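Local coordinates for protein putative glycosyltransferase (GalT1) (Streptococcus parasanguinis, PDB 4PHR) that probably acts as a glycosyltransferase, this chain being its N-terminal GT-D domain, which binds UDP and manganese, at residues Pro48-Asn53 against Gly206-Val211; Gln88-Phe93 against Tyr123-Asp128. All blocks are in the same frame, centred on the assembly; numbering follows the deposited sequence.

Contact 1 (Pro48-Asn53 against Gly206-Val211); sequences PYQDYN and GPTAKV. With UDP (uridine-5'-diphosphate), chain B.
Gln50 lies across the ring of Pro207 in the nucleotide site of the GT-D fold, where the loop between helices 36-42 and 54-64 meets the start of helix 206-218 beside UDP. The touching atoms are aliphatic: Gln50 CG is 3.5 Å from Pro207 CG, and Gln50 CB lies 3.6 Å from that same ring carbon. Extended from the backbone, with CG anti to its N (chi1 180°), the glutamine chain then bends at chi2 (63°), so that the methylenes rest on the proline while the amide passes beyond it toward Thr208. Leu41 and Glu38 of helix 36-42 also touch the proline ring.

The amide is fixed at both ends. Its NE2 donates to Asp51 O at 2.9 Å in a nearly straight bond (167°), meeting a carbonyl lone pair almost in the plane of the amide; this holds the group's rotation and leaves OE1 turned toward the helix. There an ordered water takes over. It donates to Gln50 OE1 at 2.7 Å and accepts from Thr208 OG1 at 2.7 Å, so two side chains that cross at about a right angle are joined through solvent.

The two segments thus form part of the wall around UDP. Gly206 N donates to O5', and Lys210, salt-bridged to Asp225, reaches the alpha phosphate, with NZ 3.0 Å from UDP O2A. At the base, the shared water donates to UDP O4 across 3.1 Å.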
ATOM      1  N   PRO A  48     -13.021  -4.858  -2.849  1.00 14.79           N
ATOM      2  CA  PRO A  48     -12.422  -5.257  -4.121  1.00 14.97           C
ATOM      3  C   PRO A  48     -11.218  -6.161  -3.887  1.00 13.93           C
ATOM      4  O   PRO A  48     -10.319  -5.854  -3.105  1.00 16.84           O
ATOM      5  CB  PRO A  48     -11.998  -3.923  -4.747  1.00 19.13           C
ATOM      6  CG  PRO A  48     -12.958  -2.932  -4.156  1.00 21.07           C
ATOM      7  CD  PRO A  48     -13.170  -3.398  -2.740  1.00 19.51           C
ATOM      8  N   TYR A  49     -11.230  -7.291  -4.569  1.00 13.93           N
ATOM      9  CA  TYR A  49     -10.117  -8.229  -4.583  1.00 14.19           C
ATOM     10  C   TYR A  49      -9.899  -8.997  -3.286  1.00 13.88           C
ATOM     11  O   TYR A  49      -8.957  -9.777  -3.200  1.00 14.18           O
ATOM     12  CB  TYR A  49      -8.819  -7.549  -5.036  1.00 14.84           C
ATOM     13  CG  TYR A  49      -8.963  -6.829  -6.354  1.00 15.26           C
ATOM     14  CD1 TYR A  49      -9.048  -7.540  -7.546  1.00 19.74           C
ATOM     15  CD2 TYR A  49      -9.017  -5.446  -6.410  1.00 21.04           C
ATOM     16  CE1 TYR A  49      -9.186  -6.892  -8.755  1.00 20.12           C
ATOM     17  CE2 TYR A  49      -9.153  -4.784  -7.625  1.00 18.11           C
ATOM     18  CZ  TYR A  49      -9.238  -5.516  -8.791  1.00 19.43           C
ATOM     19  OH  TYR A  49      -9.364  -4.869  -9.994  1.00 24.00           O
ATOM     20  N   GLN A  50     -10.772  -8.820  -2.293  1.00 11.91           N
ATOM     21  CA  GLN A  50     -10.696  -9.664  -1.099  1.00 11.60           C
ATOM     22  C   GLN A  50     -12.038  -9.821  -0.392  1.00 11.94           C
ATOM     23  O   GLN A  50     -12.588  -8.871   0.165  1.00 12.40           O
ATOM     24  CB  GLN A  50      -9.633  -9.152  -0.114  1.00 12.87           C
ATOM     25  CG  GLN A  50      -9.506  -9.991   1.161  1.00 13.53           C
ATOM     26  CD  GLN A  50      -9.048 -11.419   0.887  1.00 14.39           C
ATOM     27  OE1 GLN A  50      -7.980 -11.650   0.302  1.00 13.64           O
ATOM     28  NE2 GLN A  50      -9.856 -12.384   1.307  1.00 14.27           N
ATOM     29  N   ASP A  51     -12.555 -11.044  -0.414  1.00 12.29           N
ATOM     30  CA  ASP A  51     -13.774 -11.378   0.313  1.00 13.46           C
ATOM     31  C   ASP A  51     -13.552 -11.248   1.817  1.00 13.76           C
ATOM     32  O   ASP A  51     -12.451 -11.492   2.321  1.00 14.12           O
ATOM     33  CB  ASP A  51     -14.214 -12.814   0.001  1.00 14.55           C
ATOM     34  CG  ASP A  51     -14.569 -13.021  -1.463  1.00 15.48           C
ATOM     35  OD1 ASP A  51     -14.653 -14.190  -1.890  1.00 21.33           O
ATOM     36  OD2 ASP A  51     -14.773 -12.021  -2.188  1.00 15.93           O
ATOM     37  N   TYR A  52     -14.606 -10.889   2.542  1.00 13.36           N
ATOM     38  CA  TYR A  52     -14.527 -10.898   3.994  1.00 13.63           C
ATOM     39  C   TYR A  52     -14.011 -12.239   4.513  1.00 14.74           C
ATOM     40  O   TYR A  52     -14.417 -13.312   4.053  1.00 16.05           O
ATOM     41  CB  TYR A  52     -15.872 -10.564   4.649  1.00 14.06           C
ATOM     42  CG  TYR A  52     -15.812 -10.660   6.159  1.00 14.35           C
ATOM     43  CD1 TYR A  52     -15.185  -9.670   6.908  1.00 14.65           C
ATOM     44  CD2 TYR A  52     -16.331 -11.761   6.834  1.00 15.95           C
ATOM     45  CE1 TYR A  52     -15.098  -9.752   8.279  1.00 17.44           C
ATOM     46  CE2 TYR A  52     -16.251 -11.853   8.216  1.00 17.30           C
ATOM     47  CZ  TYR A  52     -15.631 -10.846   8.932  1.00 18.78           C
ATOM     48  OH  TYR A  52     -15.546 -10.921  10.306  1.00 22.07           O
ATOM     49  N   ASN A  53     -13.114 -12.156   5.479  1.00 14.12           N
ATOM     50  CA  ASN A  53     -12.580 -13.330   6.145  1.00 14.74           C
ATOM     51  C   ASN A  53     -12.336 -12.954   7.599  1.00 15.12           C
ATOM     52  O   ASN A  53     -11.657 -11.971   7.882  1.00 15.71           O
ATOM     53  CB  ASN A  53     -11.286 -13.779   5.456  1.00 16.87           C
ATOM     54  CG  ASN A  53     -10.662 -14.989   6.116  1.00 18.61           C
ATOM     55  OD1 ASN A  53     -10.124 -14.899   7.221  1.00 18.84           O
ATOM     56  ND2 ASN A  53     -10.723 -16.130   5.440  1.00 22.83           N
ATOM     57  N   GLY A 206      -2.973  -5.900  -1.359  1.00  9.93           N
ATOM     58  CA  GLY A 206      -4.208  -5.592  -0.663  1.00 10.63           C
ATOM     59  C   GLY A 206      -4.125  -5.877   0.826  1.00 10.12           C
ATOM     60  O   GLY A 206      -3.078  -5.645   1.443  1.00 12.54           O
ATOM     61  N   PRO A 207      -5.233  -6.354   1.429  1.00  9.63           N
ATOM     62  CA  PRO A 207      -5.226  -6.557   2.885  1.00 11.48           C
ATOM     63  C   PRO A 207      -4.251  -7.641   3.329  1.00 10.95           C
ATOM     64  O   PRO A 207      -3.716  -7.575   4.446  1.00 11.02           O
ATOM     65  CB  PRO A 207      -6.671  -6.971   3.200  1.00 15.24           C
ATOM     66  CG  PRO A 207      -7.235  -7.404   1.900  1.00 20.65           C
ATOM     67  CD  PRO A 207      -6.554  -6.609   0.836  1.00 12.71           C
ATOM     68  N   THR A 208      -4.019  -8.622   2.468  1.00 10.59           N
ATOM     69  CA  THR A 208      -3.085  -9.688   2.787  1.00 10.91           C
ATOM     70  C   THR A 208      -1.678  -9.129   3.015  1.00 11.38           C
ATOM     71  O   THR A 208      -0.918  -9.645   3.843  1.00 12.74           O
ATOM     72  CB  THR A 208      -3.089 -10.771   1.697  1.00 11.81           C
ATOM     73  OG1 THR A 208      -4.419 -11.288   1.566  1.00 13.40           O
ATOM     74  CG2 THR A 208      -2.141 -11.911   2.051  1.00 14.70           C
ATOM     75  N   ALA A 209      -1.338  -8.071   2.283  1.00 11.33           N
ATOM     76  CA  ALA A 209      -0.030  -7.425   2.423  1.00 12.00           C
ATOM     77  C   ALA A 209       0.237  -6.984   3.862  1.00 12.71           C
ATOM     78  O   ALA A 209       1.366  -7.058   4.336  1.00 11.71           O
ATOM     79  CB  ALA A 209       0.088  -6.226   1.481  1.00 13.38           C
ATOM     80  N   LYS A 210      -0.795  -6.522   4.559  1.00 10.93           N
ATOM     81  CA  LYS A 210      -0.588  -5.981   5.900  1.00 12.58           C
ATOM     82  C   LYS A 210      -0.208  -7.093   6.877  1.00 11.54           C
ATOM     83  O   LYS A 210       0.666  -6.921   7.739  1.00 13.34           O
ATOM     84  CB  LYS A 210      -1.819  -5.218   6.381  1.00 14.31           C
ATOM     85  CG  LYS A 210      -2.113  -3.941   5.563  1.00 20.69           C
ATOM     86  CD  LYS A 210      -2.918  -4.255   4.316  1.00 21.60           C
ATOM     87  CE  LYS A 210      -3.338  -3.016   3.518  1.00 13.78           C
ATOM     88  NZ  LYS A 210      -2.350  -2.533   2.509  1.00 14.33           N
ATOM     89  N   VAL A 211      -0.867  -8.237   6.742  1.00 12.79           N
ATOM     90  CA  VAL A 211      -0.582  -9.371   7.610  1.00 13.32           C
ATOM     91  C   VAL A 211       0.819  -9.896   7.305  1.00 14.00           C
ATOM     92  O   VAL A 211       1.594 -10.203   8.215  1.00 15.71           O
ATOM     93  CB  VAL A 211      -1.626 -10.491   7.444  1.00 15.54           C
ATOM     94  CG1 VAL A 211      -1.353 -11.633   8.434  1.00 17.64           C
ATOM     95  CG2 VAL A 211      -3.030  -9.933   7.659  1.00 17.14           C
TER
HETATM   96  N1  UDP B 301      -3.789  -7.348  -4.828  1.00 10.07           N
HETATM   97  C2  UDP B 301      -3.499  -8.639  -5.197  1.00 10.76           C
HETATM   98  N3  UDP B 301      -4.181  -9.684  -4.620  1.00 10.41           N
HETATM   99  C4  UDP B 301      -5.147  -9.451  -3.672  1.00 10.94           C
HETATM  100  C5  UDP B 301      -5.442  -8.142  -3.291  1.00 10.90           C
HETATM  101  C6  UDP B 301      -4.842  -7.104  -3.995  1.00 10.42           C
HETATM  102  O2  UDP B 301      -2.653  -8.869  -6.060  1.00 12.09           O
HETATM  103  O4  UDP B 301      -5.711 -10.426  -3.162  1.00 12.91           O
HETATM  104  C1' UDP B 301      -2.988  -6.255  -5.400  1.00 10.22           C
HETATM  105  C2' UDP B 301      -3.580  -5.376  -6.470  1.00 10.86           C
HETATM  106  O2' UDP B 301      -3.496  -6.005  -7.732  1.00 13.09           O
HETATM  107  C3' UDP B 301      -2.676  -4.167  -6.370  1.00 10.92           C
HETATM  108  C4' UDP B 301      -2.365  -4.097  -4.885  1.00 10.86           C
HETATM  109  O4' UDP B 301      -2.729  -5.365  -4.332  1.00  9.51           O
HETATM  110  O3' UDP B 301      -1.475  -4.403  -7.070  1.00 12.99           O
HETATM  111  C5' UDP B 301      -3.124  -2.971  -4.194  1.00  9.99           C
HETATM  112  O5' UDP B 301      -2.842  -3.021  -2.802  1.00  9.73           O
HETATM  113  PA  UDP B 301      -3.509  -1.995  -1.756  1.00  8.83           P
HETATM  114  O1A UDP B 301      -4.964  -2.230  -1.693  1.00 12.18           O
HETATM  115  O2A UDP B 301      -2.760  -2.161  -0.487  1.00 10.56           O
HETATM  116  O3A UDP B 301      -3.222  -0.572  -2.474  1.00  9.39           O
HETATM  117  PB  UDP B 301      -3.433   0.974  -2.002  1.00  8.65           P
HETATM  118  O1B UDP B 301      -4.624   1.463  -2.756  1.00 11.59           O
HETATM  119  O2B UDP B 301      -2.185   1.640  -2.442  1.00 10.30           O
HETATM  120  O3B UDP B 301      -3.657   1.006  -0.521  1.00 10.49           O
HETATM  121  O   HOH W   1      -5.958  -9.930  -0.159  1.00 14.01           O

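Contact 2 (Gln88-Phe93 against Tyr123-Asp128)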
ATOM      1  N   GLN A  88     -11.801  17.438  -5.306  1.00 17.91           N
ATOM      2  CA  GLN A  88     -13.138  17.408  -4.741  1.00 17.76           C
ATOM      3  C   GLN A  88     -13.682  15.997  -4.524  1.00 18.27           C
ATOM      4  O   GLN A  88     -14.238  15.703  -3.465  1.00 18.27           O
ATOM      5  CB  GLN A  88     -14.086  18.221  -5.620  1.00 22.97           C
ATOM      6  CG  GLN A  88     -15.509  18.254  -5.127  1.00 24.99           C
ATOM      7  CD  GLN A  88     -16.372  19.171  -5.964  1.00 24.77           C
ATOM      8  OE1 GLN A  88     -15.969  20.289  -6.287  1.00 30.43           O
ATOM      9  NE2 GLN A  88     -17.562  18.702  -6.328  1.00 28.04           N
ATOM     10  N   ASN A  89     -13.532  15.117  -5.511  1.00 19.57           N
ATOM     11  CA  ASN A  89     -14.054  13.764  -5.340  1.00 21.48           C
ATOM     12  C   ASN A  89     -13.357  13.009  -4.209  1.00 16.63           C
ATOM     13  O   ASN A  89     -14.003  12.296  -3.442  1.00 15.59           O
ATOM     14  CB  ASN A  89     -14.064  12.963  -6.652  1.00 23.30           C
ATOM     15  CG  ASN A  89     -12.679  12.715  -7.215  1.00 40.72           C
ATOM     16  OD1 ASN A  89     -11.690  12.681  -6.489  1.00 53.05           O
ATOM     17  ND2 ASN A  89     -12.608  12.521  -8.531  1.00 49.43           N
ATOM     18  N   ALA A  90     -12.047  13.203  -4.082  1.00 16.52           N
ATOM     19  CA  ALA A  90     -11.295  12.579  -2.995  1.00 15.41           C
ATOM     20  C   ALA A  90     -11.699  13.122  -1.619  1.00 12.08           C
ATOM     21  O   ALA A  90     -11.843  12.361  -0.663  1.00 12.20           O
ATOM     22  CB  ALA A  90      -9.776  12.714  -3.225  1.00 15.24           C
ATOM     23  N   ARG A  91     -11.888  14.433  -1.518  1.00 11.95           N
ATOM     24  CA  ARG A  91     -12.281  15.036  -0.242  1.00 13.07           C
ATOM     25  C   ARG A  91     -13.623  14.475   0.212  1.00 12.00           C
ATOM     26  O   ARG A  91     -13.805  14.129   1.381  1.00 13.75           O
ATOM     27  CB  ARG A  91     -12.351  16.567  -0.335  1.00 12.89           C
ATOM     28  CG  ARG A  91     -11.013  17.208  -0.651  1.00 14.86           C
ATOM     29  CD  ARG A  91     -11.020  18.704  -0.363  1.00 16.44           C
ATOM     30  NE  ARG A  91     -12.123  19.414  -1.007  1.00 19.85           N
ATOM     31  CZ  ARG A  91     -12.031  20.076  -2.157  1.00 21.62           C
ATOM     32  NH1 ARG A  91     -10.882  20.110  -2.820  1.00 23.52           N
ATOM     33  NH2 ARG A  91     -13.092  20.718  -2.645  1.00 23.55           N
ATOM     34  N   HIS A  92     -14.566  14.385  -0.717  1.00 12.12           N
ATOM     35  CA  HIS A  92     -15.878  13.856  -0.397  1.00 13.92           C
ATOM     36  C   HIS A  92     -15.791  12.384  -0.002  1.00 13.18           C
ATOM     37  O   HIS A  92     -16.375  11.972   1.009  1.00 14.12           O
ATOM     38  CB  HIS A  92     -16.834  14.027  -1.580  1.00 14.27           C
ATOM     39  CG  HIS A  92     -18.176  13.398  -1.370  1.00 14.78           C
ATOM     40  ND1 HIS A  92     -19.062  13.831  -0.406  1.00 17.17           N
ATOM     41  CD2 HIS A  92     -18.783  12.364  -2.000  1.00 19.85           C
ATOM     42  CE1 HIS A  92     -20.160  13.098  -0.459  1.00 19.60           C
ATOM     43  NE2 HIS A  92     -20.017  12.201  -1.418  1.00 21.23           N
ATOM     44  N   PHE A  93     -15.075  11.589  -0.795  1.00 13.16           N
ATOM     45  CA  PHE A  93     -14.928  10.179  -0.468  1.00 12.40           C
ATOM     46  C   PHE A  93     -14.398   9.980   0.955  1.00 12.83           C
ATOM     47  O   PHE A  93     -14.936   9.187   1.744  1.00 12.21           O
ATOM     48  CB  PHE A  93     -13.989   9.474  -1.452  1.00 12.71           C
ATOM     49  CG  PHE A  93     -13.697   8.063  -1.060  1.00 13.19           C
ATOM     50  CD1 PHE A  93     -14.574   7.043  -1.396  1.00 17.10           C
ATOM     51  CD2 PHE A  93     -12.577   7.760  -0.297  1.00 13.55           C
ATOM     52  CE1 PHE A  93     -14.326   5.742  -1.000  1.00 18.46           C
ATOM     53  CE2 PHE A  93     -12.324   6.460   0.102  1.00 14.86           C
ATOM     54  CZ  PHE A  93     -13.194   5.451  -0.249  1.00 16.33           C
ATOM     55  N   TYR A 123       0.187  11.015  -6.230  1.00 15.52           N
ATOM     56  CA  TYR A 123      -0.036  11.829  -7.426  1.00 16.58           C
ATOM     57  C   TYR A 123      -1.487  12.168  -7.779  1.00 15.63           C
ATOM     58  O   TYR A 123      -1.867  13.341  -7.789  1.00 17.34           O
ATOM     59  CB  TYR A 123       0.653  11.167  -8.635  1.00 15.62           C
ATOM     60  CG  TYR A 123       0.435  11.888  -9.956  1.00 15.70           C
ATOM     61  CD1 TYR A 123       1.131  13.049 -10.260  1.00 18.18           C
ATOM     62  CD2 TYR A 123      -0.461  11.399 -10.899  1.00 16.59           C
ATOM     63  CE1 TYR A 123       0.929  13.713 -11.456  1.00 18.36           C
ATOM     64  CE2 TYR A 123      -0.673  12.058 -12.100  1.00 18.82           C
ATOM     65  CZ  TYR A 123       0.028  13.212 -12.373  1.00 19.70           C
ATOM     66  OH  TYR A 123      -0.172  13.875 -13.567  1.00 21.25           O
ATOM     67  N   ILE A 124      -2.291  11.158  -8.090  1.00 14.14           N
ATOM     68  CA  ILE A 124      -3.527  11.399  -8.846  1.00 15.12           C
ATOM     69  C   ILE A 124      -4.596  12.210  -8.101  1.00 17.72           C
ATOM     70  O   ILE A 124      -5.343  12.973  -8.721  1.00 18.10           O
ATOM     71  CB  ILE A 124      -4.134  10.082  -9.416  1.00 17.09           C
ATOM     72  CG1 ILE A 124      -5.035  10.373 -10.624  1.00 17.74           C
ATOM     73  CG2 ILE A 124      -4.867   9.320  -8.330  1.00 20.07           C
ATOM     74  CD1 ILE A 124      -4.292  10.889 -11.837  1.00 19.21           C
ATOM     75  N   ASP A 125      -4.659  12.067  -6.780  1.00 15.97           N
ATOM     76  CA  ASP A 125      -5.688  12.763  -6.013  1.00 17.14           C
ATOM     77  C   ASP A 125      -5.290  14.162  -5.542  1.00 16.67           C
ATOM     78  O   ASP A 125      -6.098  14.877  -4.963  1.00 18.50           O
ATOM     79  CB  ASP A 125      -6.153  11.915  -4.823  1.00 22.79           C
ATOM     80  CG  ASP A 125      -7.148  10.833  -5.226  1.00 27.18           C
ATOM     81  OD1 ASP A 125      -7.706  10.911  -6.344  1.00 28.21           O
ATOM     82  OD2 ASP A 125      -7.383   9.912  -4.420  1.00 36.82           O
ATOM     83  N   LEU A 126      -4.053  14.555  -5.809  1.00 16.82           N
ATOM     84  CA  LEU A 126      -3.571  15.868  -5.404  1.00 17.96           C
ATOM     85  C   LEU A 126      -4.014  16.957  -6.372  1.00 20.90           C
ATOM     86  O   LEU A 126      -3.974  16.776  -7.589  1.00 22.86           O
ATOM     87  CB  LEU A 126      -2.048  15.874  -5.320  1.00 19.63           C
ATOM     88  CG  LEU A 126      -1.410  14.971  -4.274  1.00 21.15           C
ATOM     89  CD1 LEU A 126       0.100  14.997  -4.432  1.00 26.01           C
ATOM     90  CD2 LEU A 126      -1.827  15.408  -2.878  1.00 20.56           C
ATOM     91  N   ILE A 127      -4.430  18.095  -5.826  1.00 21.24           N
ATOM     92  CA  ILE A 127      -4.708  19.265  -6.645  1.00 25.63           C
ATOM     93  C   ILE A 127      -3.408  19.791  -7.234  1.00 28.11           C
ATOM     94  O   ILE A 127      -3.312  20.045  -8.436  1.00 36.82           O
ATOM     95  CB  ILE A 127      -5.352  20.384  -5.817  1.00 31.28           C
ATOM     96  CG1 ILE A 127      -6.724  19.941  -5.312  1.00 32.66           C
ATOM     97  CG2 ILE A 127      -5.471  21.655  -6.647  1.00 31.50           C
ATOM     98  CD1 ILE A 127      -7.315  20.862  -4.283  1.00 35.95           C
ATOM     99  N   ASP A 128      -2.410  19.957  -6.373  1.00 26.66           N
ATOM    100  CA  ASP A 128      -1.104  20.446  -6.796  1.00 27.61           C
ATOM    101  C   ASP A 128      -0.140  19.280  -6.953  1.00 26.22           C
ATOM    102  O   ASP A 128       0.305  18.679  -5.969  1.00 26.66           O
ATOM    103  CB  ASP A 128      -0.562  21.462  -5.789  1.00 30.41           C
ATOM    104  CG  ASP A 128       0.797  22.009  -6.183  1.00 40.55           C
ATOM    105  OD1 ASP A 128       1.225  21.777  -7.333  1.00 36.54           O
ATOM    106  OD2 ASP A 128       1.432  22.683  -5.342  1.00 49.40           O
TER
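The guanidinium of Arg91 has Ile127 at its edge and its own helix on one face. Ile127 CD1 comes up close to the guanidinium plane, 3.9 Å from Arg91 NH1, and the two side chains cross at about a right angle. On the face, Gln88 CA sits 3.8 Å above the plane, over the centre of the group. A bend at chi3 (-53°) folds the arginine back along the first turn of helix 88-100, and NH1 finds its hydrogen-bond acceptor in the carbonyl of Tyr86, just ahead of that helix.

The second flat group is the carboxylate of Asp125, which presents a face to the methyl of Ala90. Ala90 CB stands 3.8 Å from Asp125 CG and 3.9 Å from Asp125 OD2, so the methyl lies over the group and not in line with either oxygen. Asp125 CG is anti to its own carbonyl carbon (chi1 -80°), a torsion that swings the carboxylate toward the helix although the CB itself points past it.

Asp125 is the third residue of a type I beta turn from Tyr123 to Leu126, closed by Leu126 N to Tyr123 O at 3.2 Å. The turn lies on the surface of the GT-D fold, in the loop between strand 115-116 and helix 132-140, shortly after the UDP-binding residues Ser120 and Arg121. Backbone hydrogen bonds between Asp125 and Asn87 and between Ile127 and Arg85 tie this loop to the residues leading into helix 88-100.

Chemically, then, this surface contact is van der Waals packing even where charged groups take part: methyls meet a carboxylate face and a guanidinium edge, while the directional bonds come from the backbone just before the helix.

From the N terminus, the chain enters contact 1 at 48-53, between helices 36-42 and 54-64, and then runs through strand 72-76 to helix 88-100, where contact 2 begins. Contact 2 closes a short loop when 123-128 returns after strand 115-116; both strands belong to the three-stranded parallel sheet. Contact 1 closes much later, at 206-211, after strand 200-204 of the five-stranded sheet. The short closure therefore falls wholly within the long one, without crossing it. Contact 1 joins parts associated with the two sheets at the buried nucleotide site, whereas contact 2 is local, at the surface; their centres lie about 24 Å apart.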